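Hypothetical protein PA2218 (Pseudomonas aeruginosa, PDB 2HDW) probably acts as a hydrolase of the alpha/beta hydrolase fold, although its substrate is unknown. Local coordinates at residues A342-V345 against D346-R350; H313-A317 against H318-F322. All coordinates share one frame; numbering follows the deposited sequence.

Contact 1: A342-V345 against D346-R350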
ATOM      1  N   ALA A 342       0.322   7.169 -19.146  1.00 14.72           N
ATOM      2  CA  ALA A 342      -0.339   6.303 -18.180  1.00 14.38           C
ATOM      3  C   ALA A 342      -1.181   7.061 -17.152  1.00 13.56           C
ATOM      4  O   ALA A 342      -0.819   8.155 -16.703  1.00 12.38           O
ATOM      5  CB  ALA A 342       0.695   5.436 -17.471  1.00 15.59           C
ATOM      6  N   SER A 343      -2.315   6.474 -16.788  1.00 13.85           N
ATOM      7  CA  SER A 343      -3.201   7.074 -15.798  1.00 13.16           C
ATOM      8  C   SER A 343      -2.793   6.510 -14.444  1.00 13.75           C
ATOM      9  O   SER A 343      -1.790   5.804 -14.343  1.00 12.54           O
ATOM     10  CB  SER A 343      -4.649   6.684 -16.071  1.00 14.04           C
ATOM     11  OG  SER A 343      -4.843   5.307 -15.793  1.00 11.68           O
ATOM     12  N   HIS A 344      -3.585   6.801 -13.417  1.00 12.43           N
ATOM     13  CA  HIS A 344      -3.300   6.300 -12.079  1.00 13.48           C
ATOM     14  C   HIS A 344      -3.572   4.799 -12.004  1.00 13.03           C
ATOM     15  O   HIS A 344      -2.676   4.007 -11.682  1.00 12.56           O
ATOM     16  CB  HIS A 344      -4.153   7.037 -11.040  1.00 14.30           C
ATOM     17  CG  HIS A 344      -3.897   6.598  -9.630  1.00 15.02           C
ATOM     18  ND1 HIS A 344      -4.428   5.441  -9.102  1.00 15.73           N
ATOM     19  CD2 HIS A 344      -3.115   7.127  -8.661  1.00 13.01           C
ATOM     20  CE1 HIS A 344      -3.985   5.279  -7.867  1.00 12.61           C
ATOM     21  NE2 HIS A 344      -3.185   6.287  -7.577  1.00 15.63           N
ATOM     22  N   VAL A 345      -4.807   4.402 -12.307  1.00 12.19           N
ATOM     23  CA  VAL A 345      -5.172   2.992 -12.250  1.00 10.80           C
ATOM     24  C   VAL A 345      -4.389   2.129 -13.241  1.00 11.02           C
ATOM     25  O   VAL A 345      -4.319   0.915 -13.082  1.00 12.39           O
ATOM     26  CB  VAL A 345      -6.696   2.800 -12.463  1.00  8.59           C
ATOM     27  CG1 VAL A 345      -7.040   1.330 -12.494  1.00 10.08           C
ATOM     28  CG2 VAL A 345      -7.462   3.476 -11.320  1.00  6.46           C
ATOM     29  N   ASP A 346      -3.781   2.744 -14.251  1.00 10.69           N
ATOM     30  CA  ASP A 346      -2.990   1.969 -15.210  1.00 10.17           C
ATOM     31  C   ASP A 346      -1.872   1.205 -14.510  1.00  8.87           C
ATOM     32  O   ASP A 346      -1.538   0.084 -14.902  1.00  9.56           O
ATOM     33  CB  ASP A 346      -2.338   2.867 -16.264  1.00  8.97           C
ATOM     34  CG  ASP A 346      -3.252   3.171 -17.428  1.00 14.29           C
ATOM     35  OD1 ASP A 346      -4.230   2.422 -17.652  1.00 13.85           O
ATOM     36  OD2 ASP A 346      -2.974   4.162 -18.130  1.00 14.58           O
ATOM     37  N   LEU A 347      -1.279   1.816 -13.487  1.00  9.19           N
ATOM     38  CA  LEU A 347      -0.179   1.171 -12.770  1.00  9.42           C
ATOM     39  C   LEU A 347      -0.643   0.207 -11.686  1.00 10.39           C
ATOM     40  O   LEU A 347       0.148  -0.237 -10.857  1.00  9.89           O
ATOM     41  CB  LEU A 347       0.773   2.227 -12.178  1.00  8.53           C
ATOM     42  CG  LEU A 347       1.921   2.696 -13.093  1.00  8.12           C
ATOM     43  CD1 LEU A 347       1.368   3.196 -14.421  1.00  8.50           C
ATOM     44  CD2 LEU A 347       2.723   3.795 -12.407  1.00  8.67           C
ATOM     45  N   TYR A 348      -1.933  -0.113 -11.698  1.00 12.21           N
ATOM     46  CA  TYR A 348      -2.504  -1.056 -10.743  1.00 11.66           C
ATOM     47  C   TYR A 348      -2.370  -2.473 -11.304  1.00 12.43           C
ATOM     48  O   TYR A 348      -1.896  -3.388 -10.624  1.00 11.97           O
ATOM     49  CB  TYR A 348      -3.999  -0.769 -10.530  1.00 13.42           C
ATOM     50  CG  TYR A 348      -4.349   0.198  -9.413  1.00 15.74           C
ATOM     51  CD1 TYR A 348      -3.412   1.107  -8.917  1.00 16.30           C
ATOM     52  CD2 TYR A 348      -5.640   0.227  -8.877  1.00 17.08           C
ATOM     53  CE1 TYR A 348      -3.750   2.021  -7.912  1.00 15.62           C
ATOM     54  CE2 TYR A 348      -5.991   1.137  -7.880  1.00 18.13           C
ATOM     55  CZ  TYR A 348      -5.039   2.031  -7.402  1.00 17.69           C
ATOM     56  OH  TYR A 348      -5.383   2.938  -6.425  1.00 19.00           O
ATOM     57  N   ASP A 349      -2.778  -2.643 -12.559  1.00 12.20           N
ATOM     58  CA  ASP A 349      -2.762  -3.966 -13.177  1.00 13.10           C
ATOM     59  C   ASP A 349      -2.364  -4.056 -14.650  1.00 14.06           C
ATOM     60  O   ASP A 349      -2.383  -5.150 -15.213  1.00 14.74           O
ATOM     61  CB  ASP A 349      -4.146  -4.603 -13.013  1.00 12.69           C
ATOM     62  CG  ASP A 349      -5.240  -3.804 -13.713  1.00 12.83           C
ATOM     63  OD1 ASP A 349      -4.972  -2.650 -14.104  1.00 15.19           O
ATOM     64  OD2 ASP A 349      -6.367  -4.323 -13.878  1.00 11.67           O
ATOM     65  N   ARG A 350      -2.019  -2.938 -15.283  1.00 13.81           N
ATOM     66  CA  ARG A 350      -1.643  -2.988 -16.696  1.00 15.76           C
ATOM     67  C   ARG A 350      -0.182  -3.388 -16.878  1.00 17.31           C
ATOM     68  O   ARG A 350       0.730  -2.598 -16.620  1.00 14.89           O
ATOM     69  CB  ARG A 350      -1.892  -1.641 -17.378  1.00 16.96           C
ATOM     70  CG  ARG A 350      -3.343  -1.174 -17.394  1.00 18.07           C
ATOM     71  CD  ARG A 350      -4.277  -2.184 -18.052  1.00 22.25           C
ATOM     72  NE  ARG A 350      -5.571  -1.585 -18.377  1.00 24.50           N
ATOM     73  CZ  ARG A 350      -6.715  -2.258 -18.438  1.00 24.77           C
ATOM     74  NH1 ARG A 350      -6.732  -3.561 -18.193  1.00 26.90           N
ATOM     75  NH2 ARG A 350      -7.843  -1.629 -18.738  1.00 24.07           N
TER
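D346 closes a capping box on S343 with a carboxylate that takes its N-H from well out of its own plane rather than within it. The bond from S343 N to D346 OD2 is nevertheless short and straight, 2.8 Å with 173° at the hydrogen. In return, D346 N donates to S343 OG over 3.2 Å, a longer and more bent bond. Each residue thus gives a backbone N-H and receives one on its side chain. The carboxylate gets there because D346 CG stands beside its own backbone N and anti to the carbonyl carbon (chi1 -85°), which points the carboxylate back along the chain to S343 N.

Behind the box the chain winds into the short helix 346-349. L347 N donates to H344 O, and Y348 N to V345 O at 2.9 Å. L347 CD1 lies 3.8 Å from A342 CB, an apolar contact between two buried residues.

Y348 turns back over V345: V345 CA sits over one face of the phenol ring, towards its rim, and V345 CG1 comes 4.0 Å from Y348 CD2. The hydroxyl end of Y348 reaches the edge of the H344 ring, near its plane; the two rings are oblique, with centroids 5.1 Å apart and planes at 72°. H344 belongs to the loop after the last strand, where alpha/beta hydrolases carry their catalytic histidine, and it touches C179, which follows strand 173-178 at the place of the nucleophile elbow. Both positions are consistent with an active site.

Helix 258-267 covers V345 and Y348 through Y263 and Y266. D346 OD2 also makes a salt bridge to R353, so the cap combines a backbone N-H with a positive charge on one oxygen, which probably favours the ionised carboxylate.

Contact 2: H313-A317 against H318-F322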
ATOM      1  N   HIS A 313       5.546   6.839 -11.813  1.00 10.16           N
ATOM      2  CA  HIS A 313       4.224   7.450 -11.933  1.00 10.21           C
ATOM      3  C   HIS A 313       3.780   7.692 -13.376  1.00 11.10           C
ATOM      4  O   HIS A 313       4.584   8.060 -14.240  1.00 11.55           O
ATOM      5  CB  HIS A 313       4.192   8.782 -11.168  1.00 10.93           C
ATOM      6  CG  HIS A 313       2.909   9.026 -10.436  1.00 11.84           C
ATOM      7  ND1 HIS A 313       2.846   9.142  -9.063  1.00 11.19           N
ATOM      8  CD2 HIS A 313       1.633   9.124 -10.880  1.00 11.60           C
ATOM      9  CE1 HIS A 313       1.587   9.295  -8.692  1.00  9.49           C
ATOM     10  NE2 HIS A 313       0.830   9.287  -9.774  1.00 12.06           N
ATOM     11  N   GLY A 314       2.491   7.478 -13.623  1.00  9.25           N
ATOM     12  CA  GLY A 314       1.939   7.691 -14.945  1.00 10.44           C
ATOM     13  C   GLY A 314       1.885   9.171 -15.275  1.00 13.07           C
ATOM     14  O   GLY A 314       1.549  10.000 -14.425  1.00 14.31           O
ATOM     15  N   GLU A 315       2.222   9.497 -16.519  1.00 12.28           N
ATOM     16  CA  GLU A 315       2.238  10.869 -17.019  1.00 12.50           C
ATOM     17  C   GLU A 315       0.895  11.589 -16.871  1.00 13.35           C
ATOM     18  O   GLU A 315       0.846  12.769 -16.517  1.00 12.33           O
ATOM     19  CB  GLU A 315       2.624  10.859 -18.505  1.00 11.91           C
ATOM     20  CG  GLU A 315       2.725  12.232 -19.158  1.00 16.59           C
ATOM     21  CD  GLU A 315       2.432  12.190 -20.658  1.00 19.95           C
ATOM     22  OE1 GLU A 315       2.427  11.087 -21.244  1.00 16.40           O
ATOM     23  OE2 GLU A 315       2.210  13.265 -21.255  1.00 23.84           O
ATOM     24  N   ARG A 316      -0.190  10.874 -17.149  1.00 13.65           N
ATOM     25  CA  ARG A 316      -1.525  11.460 -17.098  1.00 16.44           C
ATOM     26  C   ARG A 316      -2.250  11.267 -15.774  1.00 16.13           C
ATOM     27  O   ARG A 316      -3.425  11.617 -15.661  1.00 15.97           O
ATOM     28  CB  ARG A 316      -2.387  10.870 -18.217  1.00 18.16           C
ATOM     29  CG  ARG A 316      -1.691  10.780 -19.570  1.00 22.76           C
ATOM     30  CD  ARG A 316      -1.252  12.139 -20.079  1.00 27.16           C
ATOM     31  NE  ARG A 316      -2.083  12.619 -21.184  1.00 32.98           N
ATOM     32  CZ  ARG A 316      -3.388  12.865 -21.096  1.00 34.73           C
ATOM     33  NH1 ARG A 316      -4.030  12.672 -19.950  1.00 35.77           N
ATOM     34  NH2 ARG A 316      -4.052  13.319 -22.152  1.00 35.64           N
ATOM     35  N   ALA A 317      -1.566  10.716 -14.780  1.00 14.24           N
ATOM     36  CA  ALA A 317      -2.198  10.479 -13.484  1.00 14.92           C
ATOM     37  C   ALA A 317      -2.529  11.770 -12.742  1.00 13.40           C
ATOM     38  O   ALA A 317      -1.710  12.690 -12.671  1.00 13.12           O
ATOM     39  CB  ALA A 317      -1.303   9.591 -12.619  1.00 11.02           C
ATOM     40  N   HIS A 318      -3.737  11.830 -12.194  1.00 13.41           N
ATOM     41  CA  HIS A 318      -4.194  12.992 -11.433  1.00 12.80           C
ATOM     42  C   HIS A 318      -3.332  13.129 -10.184  1.00 12.08           C
ATOM     43  O   HIS A 318      -3.219  14.205  -9.589  1.00 11.24           O
ATOM     44  CB  HIS A 318      -5.642  12.785 -10.986  1.00 13.36           C
ATOM     45  CG  HIS A 318      -5.805  11.671  -9.997  1.00 11.70           C
ATOM     46  ND1 HIS A 318      -5.706  10.341 -10.350  1.00 12.44           N
ATOM     47  CD2 HIS A 318      -6.000  11.690  -8.657  1.00 13.10           C
ATOM     48  CE1 HIS A 318      -5.832   9.590  -9.271  1.00 12.59           C
ATOM     49  NE2 HIS A 318      -6.010  10.383  -8.229  1.00 14.46           N
ATOM     50  N   SER A 319      -2.730  12.015  -9.791  1.00 10.94           N
ATOM     51  CA  SER A 319      -1.908  11.948  -8.591  1.00 12.37           C
ATOM     52  C   SER A 319      -0.411  12.101  -8.832  1.00 11.62           C
ATOM     53  O   SER A 319       0.380  11.981  -7.896  1.00 10.13           O
ATOM     54  CB  SER A 319      -2.145  10.602  -7.925  1.00 11.40           C
ATOM     55  OG  SER A 319      -1.911   9.587  -8.885  1.00 10.34           O
ATOM     56  N   ARG A 320      -0.015  12.357 -10.071  1.00 12.13           N
ATOM     57  CA  ARG A 320       1.407  12.472 -10.362  1.00 11.86           C
ATOM     58  C   ARG A 320       2.129  13.469  -9.470  1.00 11.55           C
ATOM     59  O   ARG A 320       3.300  13.275  -9.136  1.00 11.56           O
ATOM     60  CB  ARG A 320       1.638  12.853 -11.824  1.00 12.52           C
ATOM     61  CG  ARG A 320       3.108  12.804 -12.224  1.00 16.99           C
ATOM     62  CD  ARG A 320       3.318  13.199 -13.676  1.00 21.40           C
ATOM     63  NE  ARG A 320       2.964  14.594 -13.905  1.00 26.48           N
ATOM     64  CZ  ARG A 320       3.002  15.193 -15.092  1.00 30.85           C
ATOM     65  NH1 ARG A 320       3.385  14.513 -16.169  1.00 28.04           N
ATOM     66  NH2 ARG A 320       2.657  16.474 -15.200  1.00 31.35           N
ATOM     67  N   TYR A 321       1.439  14.531  -9.071  1.00  9.67           N
ATOM     68  CA  TYR A 321       2.076  15.542  -8.243  1.00 10.48           C
ATOM     69  C   TYR A 321       2.588  15.014  -6.900  1.00  9.43           C
ATOM     70  O   TYR A 321       3.560  15.546  -6.361  1.00  9.84           O
ATOM     71  CB  TYR A 321       1.137  16.733  -8.033  1.00 10.49           C
ATOM     72  CG  TYR A 321       0.021  16.521  -7.042  1.00  9.98           C
ATOM     73  CD1 TYR A 321       0.171  16.901  -5.709  1.00 11.50           C
ATOM     74  CD2 TYR A 321      -1.211  16.010  -7.449  1.00 10.15           C
ATOM     75  CE1 TYR A 321      -0.880  16.792  -4.807  1.00 13.32           C
ATOM     76  CE2 TYR A 321      -2.270  15.895  -6.556  1.00 13.68           C
ATOM     77  CZ  TYR A 321      -2.096  16.291  -5.238  1.00 13.65           C
ATOM     78  OH  TYR A 321      -3.138  16.192  -4.355  1.00 17.40           O
ATOM     79  N   PHE A 322       1.956  13.974  -6.359  1.00  9.49           N
ATOM     80  CA  PHE A 322       2.420  13.415  -5.084  1.00 10.16           C
ATOM     81  C   PHE A 322       3.869  12.940  -5.184  1.00  9.06           C
ATOM     82  O   PHE A 322       4.673  13.176  -4.279  1.00 11.30           O
ATOM     83  CB  PHE A 322       1.538  12.244  -4.639  1.00 10.48           C
ATOM     84  CG  PHE A 322       0.181  12.657  -4.138  1.00 10.22           C
ATOM     85  CD1 PHE A 322       0.058  13.511  -3.046  1.00 12.80           C
ATOM     86  CD2 PHE A 322      -0.975  12.182  -4.749  1.00 13.02           C
ATOM     87  CE1 PHE A 322      -1.202  13.887  -2.565  1.00 13.18           C
ATOM     88  CE2 PHE A 322      -2.242  12.550  -4.276  1.00 13.66           C
ATOM     89  CZ  PHE A 322      -2.351  13.405  -3.181  1.00 12.95           C
TER
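R320 runs back along the G314 to A317 turn, meeting H313, G314 and E315 in order. Its CB lies 3.5 Å from A317 O and also borders H313 CD2. R320 CG, anti to the backbone N (chi1 -172°), faces G314 O at 3.9 Å and stands a little farther from H313 CG. R320 CD comes 3.7 Å from G314 O. There the chain bends at chi3, and the guanidinium lies with one face against E315 O. R320 NH1 is 3.1 Å from E315 O, but its N-H points too poorly for a hydrogen bond; on the side-chain side, R320 NH1 meets E315 CG at 3.8 Å. The E315 and R320 side chains run side by side in the same direction, yet their charged ends stay apart: E315 OE1 accepts from G341 N, while R320 NE has a long, weak ion pair with E324.

This is the first corner of the beta-alpha-beta unit formed by strand 309-314, helix 320-329 and strand 334-339. Two type I turns, G314 to A317 and A317 to R320, carry the chain from strand to helix. The second is closed by R320 N donating to A317 O (3.1 Å). In alpha/beta hydrolases the loop after this strand commonly carries the acid of the triad.

H313, at the end of the strand, packs its ring against R320 at the start of the helix. R320 CA lies over one face in a CH-pi contact, 3.4 Å from the H313 ring centroid and 16° off the ring normal. At the ring edge, H313 NE2 and S319 OG are 2.9 Å apart and hydrogen-bonded, with either able to donate, though the position of S319 OG is less certain. On the other ring nitrogen, H313 ND1 pairs with S323 OG, one helical turn further on.

Contact 2 comes first along the chain, at the end of strand 309-314; helix 320-329 then leads to the neighbouring parallel strand 334-339, which is outermost in the sheet, and contact 1 follows in the loop beyond it. Their centres are about 10 Å apart. The two loops touch directly: A342 O is 2.8 Å from R316 N, a probable hydrogen bond, and A342 CB packs 3.6 Å from G314 CA. The H318 and H344 rings also meet, their planes at about 45°. One beta-alpha-beta unit therefore brings the loops of the last two strands together, and H344 of contact 1 reaches C179, an arrangement consistent with the active site of an alpha/beta hydrolase.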